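Local coordinates for uncharacterized protein DUF305 (Deinococcus radiodurans R1, PDB 3BT5) that is of unknown function but belongs to the DUF305 family of the ferritin clan and folds as a compact, almost wholly helical bundle, at residues Gln54-Gln57 and Met58-Met61; Glu62-Leu65 and Gly66-Gly69; Ala103-Gln106 and Phe107-Met111; Leu110-Arg113 and His114-Ala118; Arg139-Val142 and Val143-Gly147. All coordinates share one frame; numbering follows the deposited sequence.

Interaction 1: Gln54-Gln57 and Met58-Met61; sequences QREQ and MRQM
Backbone bonds of the i to i+4 kind tie Gln54-Gln57 to Met58-Met61 inside one continuous helix. Met58 N reaches Gln54 O at 2.9 Å, and Arg59 N and Met61 N bind Arg55 O and Gln57 O in the same way. The bond from Gln60 N to Glu56 O is weak, at 3.3 Å.

The main side-chain contact is Arg59, which turns about CG-CD (chi3 -56°) and lies flat over the preceding turn. One face of the guanidinium then rests on the backbone of Glu56, with Glu56 CA 3.4 Å above its plane, and Arg59 NH2 lies 3.8 Å from Glu56 CG. The carboxylate and guanidinium planes are only 8° apart, yet Glu56 OE1 and Arg59 NH2 stay 5.5 Å from each other, too far for a salt bridge, so any attraction is probably weak.

The two methionines pack on backbone carbonyls. Met58 CG sits on Gln54 O, while Met61, in the conformer described, one of two, curls its CE toward Gln57 O and also approaches Gln57 CB.

Gln57 OE1 is hydrogen-bonded to His24 NE2 of helix 11-37, and Gln54 touches His114 and His115 of helix 100-122. Arginine and glutamate on one flank, with methionine and glutamine turned to neighbouring helices, make this an amphipathic helix of a helical bundle.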
loop_
_atom_site.group_PDB
_atom_site.type_symbol
_atom_site.label_atom_id
_atom_site.label_comp_id
_atom_site.label_asym_id
_atom_site.label_seq_id
_atom_site.Cartn_x
_atom_site.Cartn_y
_atom_site.Cartn_z
ATOM N N GLN A 54 5.191 -1.082 5.144
ATOM C CA GLN A 54 4.903 -1.640 3.823
ATOM C C GLN A 54 6.102 -2.443 3.319
ATOM O O GLN A 54 5.938 -3.526 2.755
ATOM C CB GLN A 54 4.539 -0.525 2.836
ATOM C CG GLN A 54 3.206 0.180 3.126
ATOM C CD GLN A 54 2.008 -0.529 2.480
ATOM O OE1 GLN A 54 1.816 -0.484 1.256
ATOM N NE2 GLN A 54 1.200 -1.182 3.299
ATOM N N ARG A 55 7.317 -1.926 3.533
ATOM C CA ARG A 55 8.498 -2.659 3.084
ATOM C C ARG A 55 8.654 -4.026 3.777
ATOM O O ARG A 55 9.083 -4.998 3.151
ATOM C CB ARG A 55 9.754 -1.800 3.266
ATOM C CG ARG A 55 9.862 -0.718 2.215
ATOM C CD ARG A 55 11.009 0.234 2.490
ATOM N NE ARG A 55 12.294 -0.445 2.388
ATOM C CZ ARG A 55 13.460 0.185 2.344
ATOM N NH1 ARG A 55 13.484 1.513 2.356
ATOM N NH2 ARG A 55 14.599 -0.506 2.271
ATOM N N GLU A 56 8.327 -4.101 5.063
ATOM C CA GLU A 56 8.409 -5.373 5.783
ATOM C C GLU A 56 7.494 -6.399 5.130
ATOM O O GLU A 56 7.868 -7.553 4.927
ATOM C CB GLU A 56 8.001 -5.186 7.239
ATOM C CG GLU A 56 8.122 -6.458 8.076
ATOM C CD GLU A 56 7.485 -6.331 9.470
ATOM O OE1 GLU A 56 7.118 -5.208 9.882
ATOM O OE2 GLU A 56 7.348 -7.371 10.155
ATOM N N GLN A 57 6.290 -5.980 4.760
ATOM C CA GLN A 57 5.398 -6.911 4.105
ATOM C C GLN A 57 5.834 -7.232 2.670
ATOM O O GLN A 57 5.667 -8.370 2.207
ATOM C CB GLN A 57 3.973 -6.367 4.165
ATOM C CG GLN A 57 3.436 -6.523 5.601
ATOM C CD GLN A 57 2.132 -5.822 5.875
ATOM O OE1 GLN A 57 1.515 -5.233 4.983
ATOM N NE2 GLN A 57 1.688 -5.888 7.136
ATOM N N MET A 58 6.435 -6.264 1.972
ATOM C CA MET A 58 6.971 -6.538 0.647
ATOM C C MET A 58 8.052 -7.598 0.725
ATOM O O MET A 58 8.109 -8.472 -0.140
ATOM C CB MET A 58 7.538 -5.272 0.015
ATOM C CG MET A 58 6.418 -4.285 -0.304
ATOM S SD MET A 58 7.083 -2.678 -0.880
ATOM C CE MET A 58 7.639 -3.137 -2.515
ATOM N N ARG A 59 8.936 -7.525 1.723
ATOM C CA ARG A 59 9.982 -8.546 1.806
ATOM C C ARG A 59 9.377 -9.946 1.957
ATOM O O ARG A 59 9.910 -10.945 1.405
ATOM C CB ARG A 59 10.909 -8.246 2.985
ATOM C CG ARG A 59 11.788 -7.003 2.746
ATOM C CD ARG A 59 12.947 -6.894 3.741
ATOM N NE ARG A 59 12.512 -6.892 5.129
ATOM C CZ ARG A 59 12.083 -5.817 5.791
ATOM N NH1 ARG A 59 12.012 -4.626 5.190
ATOM N NH2 ARG A 59 11.736 -5.926 7.078
ATOM N N GLN A 60 8.303 -10.051 2.741
ATOM C CA GLN A 60 7.613 -11.336 2.924
ATOM C C GLN A 60 6.998 -11.812 1.619
ATOM O O GLN A 60 7.036 -13.007 1.300
ATOM C CB GLN A 60 6.495 -11.204 3.961
ATOM C CG GLN A 60 6.940 -10.911 5.382
ATOM C CD GLN A 60 5.765 -10.907 6.337
ATOM O OE1 GLN A 60 4.975 -11.863 6.377
ATOM N NE2 GLN A 60 5.626 -9.828 7.097
ATOM N N MET A 61 6.385 -10.898 0.877
ATOM C CA MET A 61 5.786 -11.250 -0.402
ATOM C C MET A 61 6.812 -11.672 -1.437
ATOM O O MET A 61 6.597 -12.628 -2.202
ATOM C CB MET A 61 4.988 -10.060 -0.926
ATOM C CG MET A 61 3.788 -9.793 -0.032
ATOM S SD MET A 61 2.645 -8.618 -0.729
ATOM C CE MET A 61 3.134 -7.186 0.135
#

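Interaction 2: Glu62-Leu65 and Gly66-Gly69; sequences EAML and GRWG
In one of its two conformers Met64 has an off-rotamer first torsion (chi1 -123°), which lays its CG and SD alongside the indole of Trp68, whose own CG stands beside its backbone N. The two side chains run in the same direction. In this conformer Met64 CG touches Trp68 CZ2 at 3.5 Å, and the sulfur sits obliquely to the six-membered ring, 4.4 Å from its centroid and 46° off the normal, a Met-aromatic contact. The five-membered part of the indole meets backbone instead: Met64 O lies over one face, 3.1 Å from Trp68 CG, while its hydrogen bond goes to Trp68 N. Leu65 CD2 comes to Trp68 CE3 from an oblique direction.

Arg67 bends back across the previous turn. Its guanidinium has Ala63 O and Met64 CA over one face, with NH1 3.5 Å from Ala63 CB and NH2 3.6 Å from Met64 CG.

The helix stops here in a Schellman motif: Gly69 takes a positive phi (64°), and its N bonds to Gly66 O at 3.1 Å.

Glu133 of helix 132-158 receives both polar ends, forming a salt bridge with Arg67 NH2 and a hydrogen bond with Trp68 NE1, which should hold the indole and guanidinium in place. Leu65 and Trp68 also pack on Val17 of helix 11-37, and Trp68 on Val134, so the C-terminal end of helix 41-68 packs against both helix 11-37 and helix 132-158.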
loop_
_atom_site.group_PDB
_atom_site.type_symbol
_atom_site.label_atom_id
_atom_site.label_comp_id
_atom_site.label_asym_id
_atom_site.label_seq_id
_atom_site.Cartn_x
_atom_site.Cartn_y
_atom_site.Cartn_z
ATOM N N GLU A 62 7.937 -10.949 -1.481
ATOM C CA GLU A 62 9.027 -11.314 -2.385
ATOM C C GLU A 62 9.516 -12.730 -2.069
ATOM O O GLU A 62 9.760 -13.536 -2.971
ATOM C CB GLU A 62 10.173 -10.294 -2.233
ATOM C CG GLU A 62 9.824 -8.975 -2.926
ATOM C CD GLU A 62 10.648 -7.768 -2.473
ATOM O OE1 GLU A 62 11.324 -7.799 -1.403
ATOM O OE2 GLU A 62 10.599 -6.745 -3.190
ATOM N N ALA A 63 9.669 -13.024 -0.783
ATOM C CA ALA A 63 10.161 -14.351 -0.390
ATOM C C ALA A 63 9.174 -15.434 -0.821
ATOM O O ALA A 63 9.563 -16.487 -1.300
ATOM C CB ALA A 63 10.380 -14.406 1.104
ATOM N N MET A 64 7.885 -15.151 -0.667
ATOM C CA MET A 64 6.853 -16.096 -1.071
ATOM C C MET A 64 6.930 -16.397 -2.562
ATOM O O MET A 64 6.875 -17.550 -2.975
ATOM C CB MET A 64 5.494 -15.496 -0.767
ATOM C CG MET A 64 4.698 -16.359 0.123
ATOM S SD MET A 64 3.163 -15.606 0.653
ATOM C CE MET A 64 3.414 -15.591 2.427
ATOM N N LEU A 65 7.002 -15.344 -3.376
ATOM C CA LEU A 65 7.066 -15.528 -4.809
ATOM C C LEU A 65 8.348 -16.303 -5.146
ATOM O O LEU A 65 8.315 -17.211 -5.957
ATOM C CB LEU A 65 7.009 -14.208 -5.544
ATOM C CG LEU A 65 5.669 -13.463 -5.419
ATOM C CD1 LEU A 65 5.794 -12.188 -6.242
ATOM C CD2 LEU A 65 4.524 -14.319 -5.943
ATOM N N GLY A 66 9.458 -15.943 -4.517
ATOM C CA GLY A 66 10.703 -16.689 -4.747
ATOM C C GLY A 66 10.582 -18.172 -4.417
ATOM O O GLY A 66 11.027 -19.045 -5.200
ATOM N N ARG A 67 10.018 -18.473 -3.250
ATOM C CA ARG A 67 9.833 -19.882 -2.849
ATOM C C ARG A 67 8.930 -20.641 -3.801
ATOM O O ARG A 67 9.139 -21.837 -4.058
ATOM C CB ARG A 67 9.261 -20.005 -1.431
ATOM C CG ARG A 67 10.195 -19.543 -0.334
ATOM C CD ARG A 67 9.707 -20.007 1.046
ATOM N NE ARG A 67 8.417 -19.416 1.425
ATOM C CZ ARG A 67 8.283 -18.246 2.048
ATOM N NH1 ARG A 67 9.356 -17.519 2.340
ATOM N NH2 ARG A 67 7.077 -17.796 2.374
ATOM N N TRP A 68 7.905 -19.958 -4.306
ATOM C CA TRP A 68 6.932 -20.608 -5.183
ATOM C C TRP A 68 7.467 -20.720 -6.597
ATOM O O TRP A 68 6.854 -21.374 -7.453
ATOM C CB TRP A 68 5.635 -19.791 -5.225
ATOM C CG TRP A 68 4.946 -19.722 -3.925
ATOM C CD1 TRP A 68 5.182 -20.486 -2.813
ATOM C CD2 TRP A 68 3.870 -18.832 -3.586
ATOM N NE1 TRP A 68 4.325 -20.126 -1.801
ATOM C CE2 TRP A 68 3.507 -19.112 -2.249
ATOM C CE3 TRP A 68 3.190 -17.820 -4.280
ATOM C CZ2 TRP A 68 2.492 -18.432 -1.596
ATOM C CZ3 TRP A 68 2.175 -17.122 -3.616
ATOM C CH2 TRP A 68 1.834 -17.431 -2.291
ATOM N N GLY A 69 8.602 -20.060 -6.845
ATOM C CA GLY A 69 9.190 -20.014 -8.172
ATOM C C GLY A 69 8.283 -19.293 -9.134
ATOM O O GLY A 69 8.132 -19.716 -10.291
#

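Interaction 3: Ala103-Gln106 and Phe107-Met111; sequences AERQ and FLRLM
Arg109 meets Gln106 side-on, with NE and NH1 both directed at the single oxygen OE1, each at 2.8 Å. That oxygen lies close to the guanidinium plane, whereas the amide as a whole is turned 38° from it. NH1 approaches in the carbonyl plane on a lone pair of OE1; NE comes from a position tilted out of that plane. Both bonds are bent, with an N-H...O angle of 143°, as expected when two donors of one guanidinium share one acceptor. Gln106 makes this possible by kinking about CB-CG, which carries its amide round to Arg109, and its NE2 ends 4.1 Å from Leu110 CG.

On its other side Arg109 turns NH2 toward Arg105. The two guanidinium planes stand 62° apart, and Arg105 NE is 3.6 Å from Arg109 NH2, a close approach of like charges. A water at the edge of the Arg109 group, 3.2 Å from Arg109 NH2, accepts from it and, weakly, from Arg105 NH2, and probably eases the repulsion.

Phe107 and Leu108 lie on another side of the helix and face neighbouring helices. Phe107 CB packs on Ala103 O at 3.4 Å, and Leu108 CG on Glu104 O at 3.5 Å. The phenyl ring goes on to Met34 and Leu95, and Leu108 to Met152 and Val155. A polar flank of arginine and glutamine beside a buried apolar one is the pattern of an amphipathic helix in a multihelix bundle.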
loop_
_atom_site.group_PDB
_atom_site.type_symbol
_atom_site.label_atom_id
_atom_site.label_comp_id
_atom_site.label_asym_id
_atom_site.label_seq_id
_atom_site.Cartn_x
_atom_site.Cartn_y
_atom_site.Cartn_z
ATOM N N ALA A 103 -0.515 19.248 -0.776
ATOM C CA ALA A 103 0.142 17.959 -1.019
ATOM C C ALA A 103 0.085 17.065 0.212
ATOM O O ALA A 103 -0.100 15.852 0.093
ATOM C CB ALA A 103 1.577 18.177 -1.455
ATOM N N GLU A 104 0.226 17.652 1.402
ATOM C CA GLU A 104 0.112 16.850 2.621
ATOM C C GLU A 104 -1.271 16.237 2.792
ATOM O O GLU A 104 -1.394 15.051 3.165
ATOM C CB GLU A 104 0.441 17.717 3.844
ATOM C CG GLU A 104 1.919 18.080 3.894
ATOM C CD GLU A 104 2.220 19.261 4.786
ATOM O OE1 GLU A 104 1.282 20.005 5.153
ATOM O OE2 GLU A 104 3.410 19.445 5.083
ATOM N N ARG A 105 -2.318 17.029 2.556
ATOM C CA ARG A 105 -3.672 16.498 2.651
ATOM C C ARG A 105 -3.929 15.455 1.582
ATOM O O ARG A 105 -4.578 14.441 1.858
ATOM C CB ARG A 105 -4.709 17.618 2.583
ATOM C CG ARG A 105 -4.657 18.470 3.831
ATOM C CD ARG A 105 -5.741 19.546 3.830
ATOM N NE ARG A 105 -7.085 18.971 3.815
ATOM C CZ ARG A 105 -7.742 18.554 4.897
ATOM N NH1 ARG A 105 -7.179 18.633 6.099
ATOM N NH2 ARG A 105 -8.964 18.044 4.777
ATOM N N GLN A 106 -3.468 15.714 0.355
ATOM C CA GLN A 106 -3.622 14.742 -0.725
ATOM C C GLN A 106 -2.896 13.439 -0.384
ATOM O O GLN A 106 -3.398 12.356 -0.662
ATOM C CB GLN A 106 -3.065 15.325 -2.030
ATOM C CG GLN A 106 -4.047 16.062 -2.858
ATOM C CD GLN A 106 -5.196 15.160 -3.300
ATOM O OE1 GLN A 106 -6.243 15.195 -2.695
ATOM N NE2 GLN A 106 -4.985 14.335 -4.351
ATOM N N PHE A 107 -1.708 13.539 0.196
ATOM C CA PHE A 107 -0.981 12.331 0.594
ATOM C C PHE A 107 -1.842 11.459 1.503
ATOM O O PHE A 107 -1.939 10.241 1.312
ATOM C CB PHE A 107 0.338 12.707 1.274
ATOM C CG PHE A 107 0.966 11.584 2.033
ATOM C CD1 PHE A 107 1.634 10.572 1.354
ATOM C CD2 PHE A 107 0.903 11.546 3.421
ATOM C CE1 PHE A 107 2.230 9.535 2.036
ATOM C CE2 PHE A 107 1.488 10.486 4.122
ATOM C CZ PHE A 107 2.137 9.477 3.421
ATOM N N LEU A 108 -2.469 12.080 2.502
ATOM C CA LEU A 108 -3.290 11.327 3.443
ATOM C C LEU A 108 -4.524 10.756 2.746
ATOM O O LEU A 108 -4.844 9.581 2.935
ATOM C CB LEU A 108 -3.705 12.214 4.619
ATOM C CG LEU A 108 -2.493 12.647 5.448
ATOM C CD1 LEU A 108 -2.875 13.819 6.388
ATOM C CD2 LEU A 108 -1.940 11.480 6.251
ATOM N N ARG A 109 -5.209 11.565 1.928
ATOM C CA ARG A 109 -6.378 11.057 1.223
ATOM C C ARG A 109 -6.006 9.898 0.297
ATOM O O ARG A 109 -6.722 8.891 0.243
ATOM C CB ARG A 109 -7.068 12.171 0.448
ATOM C CG ARG A 109 -7.676 13.230 1.336
ATOM C CD ARG A 109 -8.508 14.135 0.491
ATOM N NE ARG A 109 -7.665 15.035 -0.282
ATOM C CZ ARG A 109 -7.477 16.318 0.027
ATOM N NH1 ARG A 109 -6.698 17.078 -0.724
ATOM N NH2 ARG A 109 -8.077 16.840 1.090
ATOM N N LEU A 110 -4.916 10.038 -0.444
ATOM C CA LEU A 110 -4.521 8.995 -1.368
ATOM C C LEU A 110 -4.093 7.755 -0.626
ATOM O O LEU A 110 -4.421 6.649 -1.044
ATOM C CB LEU A 110 -3.373 9.472 -2.280
ATOM C CG LEU A 110 -3.748 10.593 -3.268
ATOM C CD1 LEU A 110 -2.488 11.090 -3.946
ATOM C CD2 LEU A 110 -4.773 10.078 -4.313
ATOM N N MET A 111 -3.348 7.915 0.465
ATOM C CA MET A 111 -2.894 6.723 1.176
ATOM C C MET A 111 -4.054 6.025 1.880
ATOM O O MET A 111 -4.078 4.801 1.948
ATOM C CB MET A 111 -1.784 7.067 2.170
ATOM C CG MET A 111 -1.098 5.827 2.755
ATOM S SD MET A 111 0.042 4.987 1.597
ATOM C CE MET A 111 1.407 6.150 1.630
HETATM O O HOH W 1 -10.256 16.107 3.262
#

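Interaction 4: Leu110-Arg113 and His114-Ala118; sequences LMIR and HHQGA
Met111 packs on both histidines of the following turn. Its CG lies 4.1 Å from the centroid of the His115 ring, an off-centre CH-pi contact, and SD comes within 3.6 Å of His115 CE1. The same sulfur stands obliquely to the His114 ring, 4.4 Å from the centroid. The first two torsions (chi1 -170°, chi2 75°) put it there.

The two rings are also joined directly: His114 ND1 and His115 ND1 share a hydrogen bond of 3.0 Å, each nitrogen lying in the plane of the other ring. The pair comes together because the first torsions differ, His114 CG being opposite its backbone N (chi1 168°) and His115 CG beside its own. On another flank Ile112 and Gln116 lie side by side, with Ile112 CG2 3.6 Å from Gln116 NE2.

Outer partners fix the far nitrogens. His114 NE2 bonds to His23 O, and its ring also meets the His23 ring; His115 NE2 bonds to Glu148 OE1. Arg113 NH2 forms a salt bridge with Glu91.

What results is a buried, hydrogen-bonded histidine pair in the core of a helical bundle of the ferritin clan.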
loop_
_atom_site.group_PDB
_atom_site.type_symbol
_atom_site.label_atom_id
_atom_site.label_comp_id
_atom_site.label_asym_id
_atom_site.label_seq_id
_atom_site.Cartn_x
_atom_site.Cartn_y
_atom_site.Cartn_z
ATOM N N LEU A 110 -4.916 10.038 -0.444
ATOM C CA LEU A 110 -4.521 8.995 -1.368
ATOM C C LEU A 110 -4.093 7.755 -0.626
ATOM O O LEU A 110 -4.421 6.649 -1.044
ATOM C CB LEU A 110 -3.373 9.472 -2.280
ATOM C CG LEU A 110 -3.748 10.593 -3.268
ATOM C CD1 LEU A 110 -2.488 11.090 -3.946
ATOM C CD2 LEU A 110 -4.773 10.078 -4.313
ATOM N N MET A 111 -3.348 7.915 0.465
ATOM C CA MET A 111 -2.894 6.723 1.176
ATOM C C MET A 111 -4.054 6.025 1.880
ATOM O O MET A 111 -4.078 4.801 1.948
ATOM C CB MET A 111 -1.784 7.067 2.170
ATOM C CG MET A 111 -1.098 5.827 2.755
ATOM S SD MET A 111 0.042 4.987 1.597
ATOM C CE MET A 111 1.407 6.150 1.630
ATOM N N ILE A 112 -5.021 6.785 2.391
ATOM C CA ILE A 112 -6.209 6.144 2.944
ATOM C C ILE A 112 -6.945 5.315 1.893
ATOM O O ILE A 112 -7.297 4.166 2.149
ATOM C CB ILE A 112 -7.174 7.175 3.600
ATOM C CG1 ILE A 112 -6.557 7.736 4.889
ATOM C CG2 ILE A 112 -8.568 6.550 3.839
ATOM C CD1 ILE A 112 -7.237 9.054 5.342
ATOM N N ARG A 113 -7.169 5.880 0.708
ATOM C CA ARG A 113 -7.904 5.146 -0.313
ATOM C C ARG A 113 -7.111 3.915 -0.749
ATOM O O ARG A 113 -7.675 2.828 -0.971
ATOM C CB ARG A 113 -8.219 6.072 -1.501
ATOM C CG ARG A 113 -9.199 5.477 -2.524
ATOM C CD ARG A 113 -9.340 6.385 -3.742
ATOM N NE ARG A 113 -8.068 6.522 -4.438
ATOM C CZ ARG A 113 -7.739 7.498 -5.281
ATOM N NH1 ARG A 113 -8.552 8.518 -5.537
ATOM N NH2 ARG A 113 -6.579 7.468 -5.847
ATOM N N HIS A 114 -5.805 4.089 -0.861
ATOM C CA HIS A 114 -4.893 3.012 -1.178
ATOM C C HIS A 114 -5.034 1.863 -0.172
ATOM O O HIS A 114 -5.206 0.686 -0.549
ATOM C CB HIS A 114 -3.489 3.605 -1.194
ATOM C CG HIS A 114 -2.379 2.623 -1.225
ATOM N ND1 HIS A 114 -1.953 1.953 -0.101
ATOM C CD2 HIS A 114 -1.582 2.209 -2.247
ATOM C CE1 HIS A 114 -0.943 1.164 -0.423
ATOM N NE2 HIS A 114 -0.696 1.306 -1.720
ATOM N N HIS A 115 -5.009 2.192 1.116
ATOM C CA HIS A 115 -5.114 1.166 2.138
ATOM C C HIS A 115 -6.508 0.521 2.161
ATOM O O HIS A 115 -6.632 -0.672 2.414
ATOM C CB HIS A 115 -4.833 1.799 3.510
ATOM C CG HIS A 115 -3.373 1.948 3.835
ATOM N ND1 HIS A 115 -2.391 2.084 2.864
ATOM C CD2 HIS A 115 -2.730 1.952 5.029
ATOM C CE1 HIS A 115 -1.205 2.148 3.456
ATOM N NE2 HIS A 115 -1.385 2.089 4.775
ATOM N N GLN A 116 -7.552 1.297 1.907
ATOM C CA GLN A 116 -8.893 0.724 1.798
ATOM C C GLN A 116 -8.937 -0.293 0.669
ATOM O O GLN A 116 -9.575 -1.328 0.803
ATOM C CB GLN A 116 -9.956 1.821 1.614
ATOM C CG GLN A 116 -10.084 2.693 2.857
ATOM C CD GLN A 116 -10.906 3.940 2.634
ATOM O OE1 GLN A 116 -10.935 4.478 1.534
ATOM N NE2 GLN A 116 -11.537 4.439 3.700
ATOM N N GLY A 117 -8.282 -0.005 -0.449
ATOM C CA GLY A 117 -8.264 -0.980 -1.546
ATOM C C GLY A 117 -7.504 -2.235 -1.154
ATOM O O GLY A 117 -7.940 -3.352 -1.470
ATOM N N ALA A 118 -6.387 -2.077 -0.440
ATOM C CA ALA A 118 -5.620 -3.245 0.034
ATOM C C ALA A 118 -6.507 -4.114 0.934
ATOM O O ALA A 118 -6.536 -5.343 0.793
ATOM C CB ALA A 118 -4.329 -2.826 0.766
#

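Interaction 5: Arg139-Val142 and Val143-Gly147; sequences RQIV and VTQRG
Two turns in the middle of helix 132-158, part of the DUF305 helical bundle, bring Arg139-Val142 against Val143-Gly147. Regular i to i+4 bonds run through them, among them Gln145 N to Ile141 O at 2.8 Å and Arg146 N to Val142 O at 3.0 Å. Arg139 forms a salt bridge with Glu135 one turn earlier in the same helix.

Val142 and Arg146 lie side by side and point the same way. In the conformer described, one of two, Arg146 is extended from CG to NE, and this straight chain sets its guanidinium over the valine: Val142 CG1 sits 3.3 Å above the plane, offset toward the rim, and is 3.5 Å from Arg146 NH1. The methyl branch is available for this because it is opposite the backbone N of Val142 (chi1 170°).

Ile141 and Gln145 form a second side-by-side pair, with Ile141 CG2 3.8 Å from Gln145 CG. Gln145 bends at chi2 (-46°), and its CG makes an unusually tight contact with Ile141 O at 2.9 Å. Thr144 turns its hydroxyl back along the helix, OG1 standing 3.0 Å from Gln140 O, and Val143 CG2 lies against Arg139 O at 3.4 Å.

Two sides of the helix meet neighbours. Gln145 packs on His115 and Ala118 of helix 100-122, and Val142 on Thr122 of the same helix; Ile141 and Thr144 meet Gln57 of helix 41-68.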
loop_
_atom_site.group_PDB
_atom_site.type_symbol
_atom_site.label_atom_id
_atom_site.label_comp_id
_atom_site.label_asym_id
_atom_site.label_seq_id
_atom_site.Cartn_x
_atom_site.Cartn_y
_atom_site.Cartn_z
ATOM N N ARG A 139 -3.906 -11.711 7.104
ATOM C CA ARG A 139 -4.296 -11.140 8.387
ATOM C C ARG A 139 -3.392 -9.963 8.770
ATOM O O ARG A 139 -3.880 -8.905 9.214
ATOM C CB ARG A 139 -4.310 -12.237 9.456
ATOM C CG ARG A 139 -5.333 -13.323 9.130
ATOM C CD ARG A 139 -5.581 -14.312 10.261
ATOM N NE ARG A 139 -6.641 -15.252 9.891
ATOM C CZ ARG A 139 -7.945 -14.987 9.974
ATOM N NH1 ARG A 139 -8.362 -13.811 10.427
ATOM N NH2 ARG A 139 -8.837 -15.900 9.607
ATOM N N GLN A 140 -2.083 -10.120 8.592
ATOM C CA GLN A 140 -1.138 -9.025 8.909
ATOM C C GLN A 140 -1.403 -7.770 8.085
ATOM O O GLN A 140 -1.359 -6.646 8.598
ATOM C CB GLN A 140 0.319 -9.466 8.748
ATOM C CG GLN A 140 0.762 -10.515 9.768
ATOM C CD GLN A 140 2.051 -11.223 9.364
ATOM O OE1 GLN A 140 2.726 -10.821 8.413
ATOM N NE2 GLN A 140 2.390 -12.290 10.083
ATOM N N ILE A 141 -1.649 -7.954 6.797
ATOM C CA ILE A 141 -1.959 -6.830 5.924
ATOM C C ILE A 141 -3.194 -6.085 6.420
ATOM O O ILE A 141 -3.167 -4.851 6.554
ATOM C CB ILE A 141 -2.152 -7.287 4.461
ATOM C CG1 ILE A 141 -0.815 -7.733 3.862
ATOM C CG2 ILE A 141 -2.823 -6.179 3.626
ATOM C CD1 ILE A 141 -0.946 -8.461 2.527
ATOM N N VAL A 142 -4.274 -6.817 6.710
ATOM C CA VAL A 142 -5.526 -6.176 7.096
ATOM C C VAL A 142 -5.321 -5.391 8.397
ATOM O O VAL A 142 -5.719 -4.237 8.513
ATOM C CB VAL A 142 -6.713 -7.191 7.212
ATOM C CG1 VAL A 142 -7.957 -6.545 7.865
ATOM C CG2 VAL A 142 -7.075 -7.758 5.851
ATOM N N VAL A 143 -4.682 -6.020 9.375
ATOM C CA VAL A 143 -4.474 -5.362 10.667
ATOM C C VAL A 143 -3.649 -4.075 10.504
ATOM O O VAL A 143 -3.990 -3.014 11.039
ATOM C CB VAL A 143 -3.777 -6.352 11.650
ATOM C CG1 VAL A 143 -3.227 -5.633 12.881
ATOM C CG2 VAL A 143 -4.763 -7.401 12.098
ATOM N N THR A 144 -2.546 -4.184 9.777
ATOM C CA THR A 144 -1.643 -3.066 9.615
ATOM C C THR A 144 -2.324 -1.935 8.832
ATOM O O THR A 144 -2.212 -0.744 9.205
ATOM C CB THR A 144 -0.346 -3.530 8.938
ATOM O OG1 THR A 144 0.303 -4.470 9.809
ATOM C CG2 THR A 144 0.582 -2.347 8.682
ATOM N N GLN A 145 -3.045 -2.287 7.771
ATOM C CA GLN A 145 -3.690 -1.258 6.934
ATOM C C GLN A 145 -4.718 -0.529 7.780
ATOM O O GLN A 145 -4.839 0.691 7.675
ATOM C CB GLN A 145 -4.486 -1.855 5.754
ATOM C CG GLN A 145 -3.801 -2.650 4.718
ATOM C CD GLN A 145 -2.591 -1.983 4.293
ATOM O OE1 GLN A 145 -1.503 -2.327 4.753
ATOM N NE2 GLN A 145 -2.734 -0.984 3.410
ATOM N N ARG A 146 -5.497 -1.281 8.554
ATOM C CA ARG A 146 -6.558 -0.665 9.327
ATOM C C ARG A 146 -5.988 0.242 10.421
ATOM O O ARG A 146 -6.551 1.302 10.681
ATOM C CB ARG A 146 -7.514 -1.729 9.894
ATOM C CG ARG A 146 -8.464 -2.318 8.841
ATOM C CD ARG A 146 -9.405 -3.401 9.411
ATOM N NE ARG A 146 -10.470 -3.739 8.460
ATOM C CZ ARG A 146 -11.230 -4.835 8.534
ATOM N NH1 ARG A 146 -11.006 -5.726 9.482
ATOM N NH2 ARG A 146 -12.169 -5.059 7.631
ATOM N N GLY A 147 -4.883 -0.165 11.049
ATOM C CA GLY A 147 -4.235 0.712 12.024
ATOM C C GLY A 147 -3.786 2.010 11.366
ATOM O O GLY A 147 -4.008 3.101 11.891
#

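Three long helices carry the five contacts. Interactions 1 and 2 adjoin on helix 41-68, their centres 12 Å apart; interactions 3 and 4, with centres 10 Å apart, overlap at Leu110 and Met111 on helix 100-122; interaction 5 comes last, on helix 132-158. Interactions 2 and 3 are the most widely separated, with centres 32 Å apart on opposite sides of the chain's centre. Interactions 1, 4 and 5 meet one another: Gln54 packs on His114, His115 and Gln145, and Gln145 also on His115. Interaction 4 lies nearest the chain's centre, about 7 Å away from its own centre. Where the three helices meet, glutamine and histidine side chains pack together.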